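Local structure of peptidase M16 domain protein (Alicyclobacillus acidocaldarius subsp. acidocaldarius DSM 446, 4XEA) at residues Phe264-Ile269 with Tyr377-Ala382; Gln271-Met275 with Asn306-Ser310; Arg78-Ala84 with Lys107-Leu112. The protein probably hydrolyses peptide bonds as a metal-dependent peptidase of the M16 (insulinase-like) family. All coordinates share one frame; numbering follows the deposited sequence. Where two conformers were deposited one is given.

Contact 1: residues Phe264-Ile269 with Tyr377-Ala382; sequences FGSNLI and YFLRGA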
loop_
_atom_site.group_PDB
_atom_site.type_symbol
_atom_site.label_atom_id
_atom_site.label_comp_id
_atom_site.label_asym_id
_atom_site.label_seq_id
_atom_site.Cartn_x
_atom_site.Cartn_y
_atom_site.Cartn_z
ATOM N N PHE A 264 -22.186 -18.345 -5.004
ATOM C CA PHE A 264 -23.128 -17.251 -4.774
ATOM C C PHE A 264 -23.335 -17.002 -3.296
ATOM O O PHE A 264 -23.445 -17.929 -2.502
ATOM C CB PHE A 264 -24.472 -17.668 -5.403
ATOM C CG PHE A 264 -25.554 -16.650 -5.299
ATOM C CD1 PHE A 264 -26.451 -16.670 -4.231
ATOM C CD2 PHE A 264 -25.731 -15.692 -6.309
ATOM C CE1 PHE A 264 -27.472 -15.710 -4.148
ATOM C CE2 PHE A 264 -26.782 -14.737 -6.231
ATOM C CZ PHE A 264 -27.625 -14.753 -5.169
ATOM N N GLY A 265 -23.408 -15.734 -2.911
ATOM C CA GLY A 265 -23.886 -15.361 -1.592
ATOM C C GLY A 265 -23.155 -15.983 -0.404
ATOM O O GLY A 265 -21.928 -15.907 -0.313
ATOM N N SER A 266 -23.921 -16.571 0.507
ATOM C CA SER A 266 -23.361 -17.131 1.723
ATOM C C SER A 266 -22.406 -18.306 1.385
ATOM O O SER A 266 -21.404 -18.528 2.095
ATOM C CB SER A 266 -24.475 -17.557 2.692
ATOM O OG SER A 266 -25.041 -18.764 2.194
ATOM N N ASN A 267 -22.666 -19.043 0.306
ATOM C CA ASN A 267 -21.750 -20.110 -0.105
ATOM C C ASN A 267 -20.371 -19.548 -0.560
ATOM O O ASN A 267 -19.305 -20.146 -0.329
ATOM C CB ASN A 267 -22.364 -20.948 -1.234
ATOM C CG ASN A 267 -23.557 -21.822 -0.777
ATOM O OD1 ASN A 267 -23.669 -22.225 0.383
ATOM N ND2 ASN A 267 -24.448 -22.112 -1.712
ATOM N N LEU A 268 -20.412 -18.418 -1.242
ATOM C CA LEU A 268 -19.225 -17.766 -1.733
ATOM C C LEU A 268 -18.414 -17.217 -0.571
ATOM O O LEU A 268 -17.190 -17.380 -0.529
ATOM C CB LEU A 268 -19.600 -16.645 -2.695
ATOM C CG LEU A 268 -18.432 -15.817 -3.248
ATOM C CD1 LEU A 268 -18.694 -15.419 -4.706
ATOM C CD2 LEU A 268 -18.247 -14.594 -2.395
ATOM N N ILE A 269 -19.097 -16.593 0.382
ATOM C CA ILE A 269 -18.457 -16.052 1.592
ATOM C C ILE A 269 -17.735 -17.174 2.328
ATOM O O ILE A 269 -16.586 -17.012 2.804
ATOM C CB ILE A 269 -19.456 -15.365 2.542
ATOM C CG1 ILE A 269 -19.978 -14.008 1.991
ATOM C CG2 ILE A 269 -18.815 -15.159 3.933
ATOM C CD1 ILE A 269 -21.320 -13.468 2.654
ATOM N N TYR A 377 -19.270 -8.354 -1.467
ATOM C CA TYR A 377 -20.094 -9.492 -1.060
ATOM C C TYR A 377 -21.577 -9.294 -1.386
ATOM O O TYR A 377 -22.268 -10.236 -1.771
ATOM C CB TYR A 377 -19.889 -9.808 0.428
ATOM C CG TYR A 377 -18.519 -10.448 0.726
ATOM C CD1 TYR A 377 -18.088 -11.548 -0.027
ATOM C CD2 TYR A 377 -17.673 -9.981 1.734
ATOM C CE1 TYR A 377 -16.898 -12.154 0.198
ATOM C CE2 TYR A 377 -16.429 -10.631 1.995
ATOM C CZ TYR A 377 -16.069 -11.709 1.193
ATOM O OH TYR A 377 -14.883 -12.404 1.325
ATOM N N PHE A 378 -22.079 -8.071 -1.212
ATOM C CA PHE A 378 -23.470 -7.781 -1.612
ATOM C C PHE A 378 -23.726 -8.085 -3.085
ATOM O O PHE A 378 -24.640 -8.844 -3.436
ATOM C CB PHE A 378 -23.863 -6.326 -1.282
ATOM C CG PHE A 378 -25.216 -5.974 -1.818
ATOM C CD1 PHE A 378 -26.350 -6.307 -1.117
ATOM C CD2 PHE A 378 -25.325 -5.384 -3.068
ATOM C CE1 PHE A 378 -27.625 -6.023 -1.646
ATOM C CE2 PHE A 378 -26.570 -5.127 -3.631
ATOM C CZ PHE A 378 -27.718 -5.450 -2.939
ATOM N N LEU A 379 -22.888 -7.559 -3.961
ATOM C CA LEU A 379 -23.087 -7.713 -5.385
ATOM C C LEU A 379 -22.921 -9.186 -5.871
ATOM O O LEU A 379 -23.588 -9.607 -6.821
ATOM C CB LEU A 379 -22.186 -6.781 -6.178
ATOM C CG LEU A 379 -22.469 -5.264 -6.078
ATOM C CD1 LEU A 379 -21.443 -4.479 -6.911
ATOM C CD2 LEU A 379 -23.916 -4.922 -6.544
ATOM N N ARG A 380 -22.098 -9.952 -5.160
ATOM C CA ARG A 380 -21.908 -11.374 -5.427
ATOM C C ARG A 380 -22.981 -12.277 -4.798
ATOM O O ARG A 380 -22.845 -13.514 -4.803
ATOM C CB ARG A 380 -20.516 -11.765 -4.920
ATOM C CG ARG A 380 -19.450 -11.357 -5.961
ATOM C CD ARG A 380 -18.025 -11.453 -5.388
ATOM N NE ARG A 380 -17.100 -10.856 -6.342
ATOM C CZ ARG A 380 -15.827 -10.515 -6.128
ATOM N NH1 ARG A 380 -15.212 -10.785 -4.975
ATOM N NH2 ARG A 380 -15.150 -9.931 -7.113
ATOM N N GLY A 381 -24.019 -11.657 -4.203
ATOM C CA GLY A 381 -25.250 -12.343 -3.882
ATOM C C GLY A 381 -25.640 -12.349 -2.421
ATOM O O GLY A 381 -26.709 -12.866 -2.110
ATOM N N ALA A 382 -24.807 -11.811 -1.532
ATOM C CA ALA A 382 -25.159 -11.758 -0.108
ATOM C C ALA A 382 -26.032 -10.527 0.100
ATOM O O ALA A 382 -25.588 -9.499 0.549
ATOM C CB ALA A 382 -23.919 -11.740 0.750
#

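Contact 2: residues Gln271-Met275 with Asn306-Ser310; sequences QDTAM and NYQLS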
loop_
_atom_site.group_PDB
_atom_site.type_symbol
_atom_site.label_atom_id
_atom_site.label_comp_id
_atom_site.label_asym_id
_atom_site.label_seq_id
_atom_site.Cartn_x
_atom_site.Cartn_y
_atom_site.Cartn_z
ATOM N N GLN A 271 -16.706 -20.176 1.215
ATOM C CA GLN A 271 -15.622 -20.814 0.439
ATOM C C GLN A 271 -14.396 -19.877 0.326
ATOM O O GLN A 271 -13.258 -20.320 0.433
ATOM C CB GLN A 271 -16.153 -21.183 -0.934
ATOM C CG GLN A 271 -15.236 -22.050 -1.771
ATOM C CD GLN A 271 -15.956 -22.583 -2.980
ATOM O OE1 GLN A 271 -16.892 -23.357 -2.850
ATOM N NE2 GLN A 271 -15.525 -22.178 -4.154
ATOM N N ASP A 272 -14.652 -18.592 0.112
ATOM C CA ASP A 272 -13.588 -17.561 0.076
ATOM C C ASP A 272 -12.838 -17.454 1.438
ATOM O O ASP A 272 -11.589 -17.409 1.500
ATOM C CB ASP A 272 -14.216 -16.228 -0.334
ATOM C CG ASP A 272 -13.193 -15.163 -0.752
ATOM O OD1 ASP A 272 -12.087 -15.484 -1.236
ATOM O OD2 ASP A 272 -13.533 -13.964 -0.601
ATOM N N THR A 273 -13.600 -17.456 2.526
ATOM C CA THR A 273 -13.014 -17.365 3.851
ATOM C C THR A 273 -12.198 -18.611 4.168
ATOM O O THR A 273 -11.069 -18.517 4.634
ATOM C CB THR A 273 -14.085 -17.155 4.922
ATOM O OG1 THR A 273 -14.794 -15.961 4.603
ATOM C CG2 THR A 273 -13.463 -16.991 6.296
ATOM N N ALA A 274 -12.764 -19.764 3.851
ATOM C CA ALA A 274 -12.086 -21.017 4.044
ATOM C C ALA A 274 -10.750 -21.084 3.258
ATOM O O ALA A 274 -9.758 -21.576 3.775
ATOM C CB ALA A 274 -12.992 -22.177 3.654
HETATM N N MSE A 275 -10.727 -20.594 2.031
HETATM C CA MSE A 275 -9.480 -20.586 1.270
HETATM C C MSE A 275 -8.443 -19.609 1.869
HETATM O O MSE A 275 -7.230 -19.849 1.796
HETATM C CB MSE A 275 -9.742 -20.260 -0.200
HETATM C CG MSE A 275 -10.417 -21.368 -0.975
HETATM SE SE MSE A 275 -9.445 -23.015 -0.935
HETATM C CE MSE A 275 -7.877 -22.431 -1.987
ATOM N N ASN A 306 -3.117 -16.494 -3.398
ATOM C CA ASN A 306 -4.345 -15.713 -3.464
ATOM C C ASN A 306 -5.476 -16.545 -4.059
ATOM O O ASN A 306 -5.243 -17.467 -4.855
ATOM C CB ASN A 306 -4.142 -14.462 -4.333
ATOM C CG ASN A 306 -3.124 -13.456 -3.706
ATOM O OD1 ASN A 306 -1.991 -13.337 -4.170
ATOM N ND2 ASN A 306 -3.521 -12.799 -2.625
ATOM N N TYR A 307 -6.706 -16.173 -3.710
ATOM C CA TYR A 307 -7.883 -16.893 -4.216
ATOM C C TYR A 307 -8.855 -15.899 -4.778
ATOM O O TYR A 307 -9.088 -14.841 -4.163
ATOM C CB TYR A 307 -8.541 -17.584 -3.038
ATOM C CG TYR A 307 -9.715 -18.448 -3.408
ATOM C CD1 TYR A 307 -9.552 -19.569 -4.183
ATOM C CD2 TYR A 307 -11.009 -18.172 -2.920
ATOM C CE1 TYR A 307 -10.638 -20.367 -4.544
ATOM C CE2 TYR A 307 -12.096 -18.998 -3.242
ATOM C CZ TYR A 307 -11.915 -20.078 -4.041
ATOM O OH TYR A 307 -12.978 -20.891 -4.380
ATOM N N GLN A 308 -9.486 -16.244 -5.889
ATOM C CA GLN A 308 -10.460 -15.363 -6.512
ATOM C C GLN A 308 -11.728 -16.163 -6.783
ATOM O O GLN A 308 -11.655 -17.174 -7.446
ATOM C CB GLN A 308 -9.884 -14.817 -7.820
ATOM C CG GLN A 308 -10.808 -13.843 -8.536
ATOM C CD GLN A 308 -10.613 -12.397 -8.086
ATOM O OE1 GLN A 308 -9.494 -11.883 -8.074
ATOM N NE2 GLN A 308 -11.713 -11.737 -7.718
ATOM N N LEU A 309 -12.885 -15.698 -6.288
ATOM C CA LEU A 309 -14.151 -16.421 -6.445
ATOM C C LEU A 309 -15.250 -15.433 -6.820
ATOM O O LEU A 309 -15.388 -14.350 -6.203
ATOM C CB LEU A 309 -14.530 -17.157 -5.151
ATOM C CG LEU A 309 -15.749 -18.113 -5.193
ATOM C CD1 LEU A 309 -15.657 -19.171 -6.295
ATOM C CD2 LEU A 309 -15.896 -18.712 -3.803
ATOM N N SER A 310 -16.011 -15.825 -7.829
ATOM C CA SER A 310 -17.070 -15.007 -8.399
ATOM C C SER A 310 -18.262 -15.958 -8.652
ATOM O O SER A 310 -18.168 -17.161 -8.397
ATOM C CB SER A 310 -16.530 -14.440 -9.720
ATOM O OG SER A 310 -17.354 -13.482 -10.275
HETATM O O HOH W 1 -12.459 -13.821 -4.098
HETATM O O HOH W 2 -10.553 -13.598 -2.051
#

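Contact 3: residues Arg78-Ala84 with Lys107-Leu112; sequences RFAAHGA and KHVGTL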
loop_
_atom_site.group_PDB
_atom_site.type_symbol
_atom_site.label_atom_id
_atom_site.label_comp_id
_atom_site.label_asym_id
_atom_site.label_seq_id
_atom_site.Cartn_x
_atom_site.Cartn_y
_atom_site.Cartn_z
ATOM N N ARG A 78 -14.584 18.920 -9.141
ATOM C CA ARG A 78 -15.778 19.091 -8.307
ATOM C C ARG A 78 -15.584 18.451 -6.928
ATOM O O ARG A 78 -15.898 19.067 -5.913
ATOM C CB ARG A 78 -17.027 18.522 -9.021
ATOM C CG ARG A 78 -18.378 18.614 -8.248
ATOM C CD ARG A 78 -18.719 20.039 -7.812
ATOM N NE ARG A 78 -18.772 20.960 -8.949
ATOM C CZ ARG A 78 -19.866 21.243 -9.653
ATOM N NH1 ARG A 78 -21.038 20.700 -9.349
ATOM N NH2 ARG A 78 -19.784 22.083 -10.675
ATOM N N PHE A 79 -15.033 17.238 -6.887
ATOM C CA PHE A 79 -14.630 16.618 -5.619
ATOM C C PHE A 79 -13.478 17.346 -4.945
ATOM O O PHE A 79 -13.508 17.552 -3.731
ATOM C CB PHE A 79 -14.177 15.174 -5.833
ATOM C CG PHE A 79 -15.290 14.262 -6.187
ATOM C CD1 PHE A 79 -16.092 13.732 -5.209
ATOM C CD2 PHE A 79 -15.544 13.966 -7.498
ATOM C CE1 PHE A 79 -17.151 12.923 -5.546
ATOM C CE2 PHE A 79 -16.567 13.135 -7.844
ATOM C CZ PHE A 79 -17.378 12.624 -6.873
ATOM N N ALA A 80 -12.453 17.697 -5.726
ATOM C CA ALA A 80 -11.204 18.262 -5.188
ATOM C C ALA A 80 -11.370 19.674 -4.599
ATOM O O ALA A 80 -10.813 19.978 -3.530
ATOM C CB ALA A 80 -10.125 18.257 -6.276
ATOM N N ALA A 81 -12.123 20.526 -5.298
ATOM C CA ALA A 81 -12.407 21.877 -4.818
ATOM C C ALA A 81 -13.125 21.879 -3.458
ATOM O O ALA A 81 -13.093 22.884 -2.756
ATOM C CB ALA A 81 -13.232 22.652 -5.858
ATOM N N HIS A 82 -13.752 20.757 -3.082
ATOM C CA HIS A 82 -14.434 20.646 -1.780
ATOM C C HIS A 82 -13.891 19.541 -0.843
ATOM O O HIS A 82 -14.594 19.081 0.053
ATOM C CB HIS A 82 -15.950 20.499 -2.006
ATOM C CG HIS A 82 -16.545 21.642 -2.769
ATOM N ND1 HIS A 82 -16.928 22.817 -2.163
ATOM C CD2 HIS A 82 -16.797 21.799 -4.091
ATOM C CE1 HIS A 82 -17.402 23.645 -3.077
ATOM N NE2 HIS A 82 -17.331 23.053 -4.256
ATOM N N GLY A 83 -12.632 19.144 -1.036
ATOM C CA GLY A 83 -11.910 18.319 -0.057
ATOM C C GLY A 83 -12.186 16.817 -0.151
ATOM O O GLY A 83 -12.395 16.143 0.865
ATOM N N ALA A 84 -12.207 16.302 -1.376
ATOM C CA ALA A 84 -12.318 14.862 -1.625
ATOM C C ALA A 84 -11.638 14.573 -2.935
ATOM O O ALA A 84 -11.350 15.496 -3.699
ATOM C CB ALA A 84 -13.798 14.408 -1.685
ATOM N N LYS A 107 -22.270 17.310 -0.630
ATOM C CA LYS A 107 -21.933 17.679 -2.007
ATOM C C LYS A 107 -21.308 16.517 -2.769
ATOM O O LYS A 107 -21.678 16.266 -3.920
ATOM C CB LYS A 107 -21.002 18.896 -2.039
ATOM C CG LYS A 107 -20.696 19.419 -3.445
ATOM C CD LYS A 107 -20.367 20.906 -3.435
ATOM C CE LYS A 107 -21.652 21.747 -3.466
ATOM N NZ LYS A 107 -21.398 23.180 -3.307
ATOM N N HIS A 108 -20.398 15.790 -2.120
ATOM C CA HIS A 108 -19.649 14.751 -2.784
ATOM C C HIS A 108 -20.559 13.561 -3.126
ATOM O O HIS A 108 -20.478 13.013 -4.216
ATOM C CB HIS A 108 -18.467 14.271 -1.935
ATOM C CG HIS A 108 -17.445 15.336 -1.665
ATOM N ND1 HIS A 108 -16.869 16.083 -2.670
ATOM C CD2 HIS A 108 -16.901 15.777 -0.507
ATOM C CE1 HIS A 108 -16.027 16.953 -2.141
ATOM N NE2 HIS A 108 -16.030 16.792 -0.829
ATOM N N VAL A 109 -21.415 13.170 -2.191
ATOM C CA VAL A 109 -22.369 12.105 -2.471
ATOM C C VAL A 109 -23.276 12.440 -3.652
ATOM O O VAL A 109 -23.560 11.581 -4.487
ATOM C CB VAL A 109 -23.220 11.749 -1.243
ATOM C CG1 VAL A 109 -24.291 10.678 -1.642
ATOM C CG2 VAL A 109 -22.312 11.220 -0.147
ATOM N N GLY A 110 -23.744 13.683 -3.685
ATOM C CA GLY A 110 -24.524 14.228 -4.807
ATOM C C GLY A 110 -23.761 14.157 -6.131
ATOM O O GLY A 110 -24.305 13.728 -7.146
ATOM N N THR A 111 -22.495 14.548 -6.121
ATOM C CA THR A 111 -21.669 14.493 -7.320
ATOM C C THR A 111 -21.446 13.034 -7.768
ATOM O O THR A 111 -21.463 12.719 -8.969
ATOM C CB THR A 111 -20.317 15.166 -7.053
ATOM O OG1 THR A 111 -20.524 16.495 -6.511
ATOM C CG2 THR A 111 -19.480 15.214 -8.337
ATOM N N LEU A 112 -21.258 12.147 -6.791
ATOM C CA LEU A 112 -21.028 10.719 -7.075
ATOM C C LEU A 112 -22.269 10.129 -7.757
ATOM O O LEU A 112 -22.175 9.486 -8.799
ATOM C CB LEU A 112 -20.680 9.964 -5.783
ATOM C CG LEU A 112 -20.427 8.455 -5.944
ATOM C CD1 LEU A 112 -19.281 8.188 -6.894
ATOM C CD2 LEU A 112 -20.206 7.831 -4.590
#

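Contact 1: residues Phe264-Ile269 with Tyr377-Ala382
The carbonyl oxygen of Arg380 accepts the backbone N-H of Gly265, with N to O at 3.0 Å and an almost straight N-H...O angle of 172°. The donor is tilted out of the carbonyl plane, and the amide ND2 of Asn311 binds the same oxygen, giving it two hydrogen bonds just beyond the end of helix 367-379. Here the backbones come very close: Gly265 CA lies 3.6 Å from Gly381 C, an approach suited to two glycines. The backbone angles of both residues, with positive phi, also favour glycine.

Phe264 lies along Gly381 with one ring face. Its CG stands anti to the backbone N (chi1 -178°), which brings the ring alongside the turn. Gly381 turns its CA onto that face, offset toward the rim, in a CH-pi contact 3.9 Å from the ring centroid.

The Tyr377 ring is met from two directions. Ile269 CG1 lies over a face, 4.1 Å from the centroid, while Leu268 CD2 approaches in the ring plane and reaches CE1 at 3.8 Å. Branched aliphatic chains suit this place because each serves two partners: Ile269 goes on to touch Ala382 CB with its CD1 at 3.7 Å, and Leu268 turns its CD1 to the hydrocarbon of Arg380. The phenol OH is hydrogen-bonded to Asp272 OD2, and the extended Arg380 chain runs past Leu268 to a salt bridge from NE to Asp93 OD2.

The turn itself is a Schellman motif: Ala382 N bonds to Tyr377 O, Gly381 N bonds to Phe378 O, and Gly381, with positive phi, is the C-prime residue that terminates helix 367-379 against the start of helix 265-283.

Contact 2: residues Gln271-Met275 with Asn306-Ser310
Tyr307 rests against Met275, a selenomethionine here, in a Met-aromatic contact between helix 265-283 and strand 304-309, an outermost strand of its sheet. This is helix-on-sheet packing in an alpha+beta domain of the M16 type; the two segments run antiparallel, their axes 8.9 Å apart.

The apolar part centres on the tyrosine ring. Met275 CG stands over the middle of one face, 3.5 Å from the centroid, with the selenium above the same ring at 4.9 Å. The unbranched chain, bent at chi2 and chi3, puts CG on the ring, arches away at the selenium and brings CE back towards CD1 of Tyr307. Leu309 CD2 packs beside the aliphatic part of Gln271, 3.8 Å from its CB.

Among the polar contacts, Gln271 extends, CG anti to the backbone N (chi1 -170°), until NE2 donates to Tyr307 OH at 2.9 Å, with the oxygen near the amide plane. Glu259 also binds this hydroxyl. Asp272 OD2 is hydrogen-bonded to Tyr377 OH, while OD1 stays at the edge of the Tyr307 ring.

One water accepts from Leu309 N and reaches Asp272 OD1 weakly; another donates to Asp272 OD1 at 2.6 Å and to Tyr307 O at 2.9 Å.

Contact 3: residues Arg78-Ala84 with Lys107-Leu112
Similar first torsions in Phe79 (chi1 -70°) and His108 (chi1 -63°) set each CG beside its own backbone N, and the two side chains run antiparallel alongside one another. The nearly parallel rings therefore meet at their borders and do not stack; Phe79 CD1 comes to 3.5 Å from His108 ND1.

His108 reaches into the turn that follows helix 75-80. Its NE2 donates to His82 O at 2.8 Å, a bent bond (N-H...O 142°) that lies close to the imidazole plane but comes from above the plane of the carbonyl. Ala84 CB sits over the centre of the same ring, 3.4 Å from the centroid, in a CH-pi contact where alanine's small methyl allows such a close approach to the face. A Schellman motif ends helix 75-80, with Gly83, at positive phi, as its C-prime residue. Within it Phe79 O accepts from Ala84 N and His82 N on opposite faces of its carbonyl plane.

Around this core, Thr111 divides its branches. OG1 donates back to Lys107 O at 2.8 Å, while the methyl CG2 packs 3.6 Å from Phe79 CE2 and equally close to the CG of Arg78. A beta-branched residue with one polar arm thus satisfies its hydroxyl within its own helix and offers hydrocarbon to the neighbour. At the outer side, Lys107 lays CD over the His82 ring, 3.8 Å from the centroid, in a CH-pi contact.

The chemistry implies that His108 carries a hydrogen on NE2 and, by donating it to His82 O, ties helix 105-116 to the turn leading into strand 84-90. The ammonium of Lys107 near His82 would probably disfavour a positive charge on that outer imidazole.

Contacts 1 and 2 share helix 265-283, their centres 11 Å apart. A probable hydrogen bond of 2.8 Å from Tyr377 OH to Asp272 OD2 joins them directly, and Asp93 joins them again by binding both Arg380 and Ser310. Contact 3 is separate: its centre is 31 Å from that of contact 1 and 35 Å from that of contact 2. It belongs to the insulinase-like part of the chain, as does the nickel site of His61, His65 and Glu136, probably the catalytic one, whose two histidines belong to the HxxEH motif characteristic of M16 peptidases. The Thr111 side chain is about 9 Å from the sodium ion bound by Met67, Phe115 and Ser118.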